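Local coordinates for 2-keto-3-deoxygluconate kinase (Thermotoga maritima, PDB 2AFB), which probably phosphorylates 2-keto-3-deoxygluconate at the expense of ATP, as a sugar kinase of the pfkB family in the ribokinase clan, at residues L163-A166 with N167-G170. Numbering follows the deposited sequence.
Sequences LKVA and NEKG
Val-165 O takes the amide hydrogen of Lys-169, N to O 2.8 Å, near the C-terminal end of helix 155-169. Two and one residues back the same pattern satisfies Leu-163 O through Asn-167 N (2.9 Å) and Lys-164 O through Glu-168 N (2.9 Å, 161° at the hydrogen). Lys-164 O has a second donor, a water 2.7 Å away that in turn accepts from Asn-167 ND2 at 2.9 Å. Ala-166 O takes a weak bond from Lys-169 N and is met by Val-171 N in the Schellman motif, where Gly-170, the C' residue at positive phi, sends a weak N-H bond to Asn-167 O (3.4 Å). Facing helix 132-135, Lys-169 runs alongside Val-165, its CE 3.8 Å from CG1; with CG beside the backbone N (chi1 -73°), the chain passes over Val-165 O. Lys-169 NZ makes weak, long ion pairs with Glu-133 and Asp-137; a serine here would probably lose the aliphatic packing on Val-165 CG1 and take this positive charge from both carboxylates. Glu-168 OE1 lies close to like-charged Glu-133 OE2, so the lysine probably eases an acidic cluster where this beta-alpha-beta unit's helix, with Leu-163 and Ala-166 packed on Val-173, gives way to strand 172-176.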
loop_
_atom_site.group_PDB
_atom_site.type_symbol
_atom_site.label_atom_id
_atom_site.label_comp_id
_atom_site.label_asym_id
_atom_site.label_seq_id
_atom_site.Cartn_x
_atom_site.Cartn_y
_atom_site.Cartn_z
ATOM N N LEU A 163 -15.405 1.052 42.456
ATOM C CA LEU A 163 -16.034 -0.176 42.925
ATOM C C LEU A 163 -16.939 0.092 44.141
ATOM O O LEU A 163 -17.959 -0.566 44.349
ATOM C CB LEU A 163 -14.954 -1.180 43.284
ATOM C CG LEU A 163 -14.206 -1.826 42.142
ATOM C CD1 LEU A 163 -12.961 -2.578 42.647
ATOM C CD2 LEU A 163 -15.148 -2.750 41.398
ATOM N N LYS A 164 -16.541 1.051 44.960
ATOM C CA LYS A 164 -17.371 1.465 46.074
ATOM C C LYS A 164 -18.665 2.080 45.577
ATOM O O LYS A 164 -19.715 1.787 46.103
ATOM C CB LYS A 164 -16.639 2.460 46.953
ATOM C CG LYS A 164 -15.610 1.802 47.854
ATOM C CD LYS A 164 -15.035 2.814 48.818
ATOM C CE LYS A 164 -13.779 2.316 49.532
ATOM N NZ LYS A 164 -12.893 3.487 49.895
ATOM N N VAL A 165 -18.607 2.939 44.574
ATOM C CA VAL A 165 -19.849 3.461 43.981
ATOM C C VAL A 165 -20.708 2.388 43.297
ATOM O O VAL A 165 -21.930 2.359 43.426
ATOM C CB VAL A 165 -19.546 4.559 42.971
ATOM C CG1 VAL A 165 -20.843 5.049 42.283
ATOM C CG2 VAL A 165 -18.835 5.718 43.692
ATOM N N ALA A 166 -20.077 1.527 42.532
ATOM C CA ALA A 166 -20.781 0.418 41.929
ATOM C C ALA A 166 -21.546 -0.318 43.009
ATOM O O ALA A 166 -22.692 -0.638 42.842
ATOM C CB ALA A 166 -19.799 -0.508 41.280
ATOM N N ASN A 167 -20.890 -0.594 44.126
ATOM C CA ASN A 167 -21.498 -1.359 45.211
ATOM C C ASN A 167 -22.614 -0.576 45.861
ATOM O O ASN A 167 -23.636 -1.144 46.187
ATOM C CB ASN A 167 -20.445 -1.711 46.251
ATOM C CG ASN A 167 -21.005 -2.490 47.415
ATOM O OD1 ASN A 167 -21.548 -3.581 47.238
ATOM N ND2 ASN A 167 -20.838 -1.958 48.613
ATOM N N GLU A 168 -22.405 0.725 46.063
ATOM C CA GLU A 168 -23.467 1.601 46.581
ATOM C C GLU A 168 -24.690 1.563 45.665
ATOM O O GLU A 168 -25.807 1.521 46.145
ATOM C CB GLU A 168 -22.957 3.046 46.717
ATOM C CG GLU A 168 -24.034 4.152 46.841
ATOM C CD GLU A 168 -23.509 5.538 46.400
ATOM O OE1 GLU A 168 -22.266 5.788 46.461
ATOM O OE2 GLU A 168 -24.354 6.361 45.964
ATOM N N LYS A 169 -24.471 1.552 44.350
ATOM C CA LYS A 169 -25.568 1.669 43.365
ATOM C C LYS A 169 -26.162 0.317 42.938
ATOM O O LYS A 169 -27.145 0.261 42.190
ATOM C CB LYS A 169 -25.107 2.447 42.140
ATOM C CG LYS A 169 -24.959 3.924 42.394
ATOM C CD LYS A 169 -24.565 4.640 41.161
ATOM C CE LYS A 169 -24.336 6.122 41.408
ATOM N NZ LYS A 169 -25.622 6.828 41.658
ATOM N N GLY A 170 -25.578 -0.763 43.427
ATOM C CA GLY A 170 -26.044 -2.121 43.099
ATOM C C GLY A 170 -25.691 -2.529 41.667
ATOM O O GLY A 170 -26.359 -3.343 41.069
HETATM O O HOH W 1 -19.548 0.656 48.534
#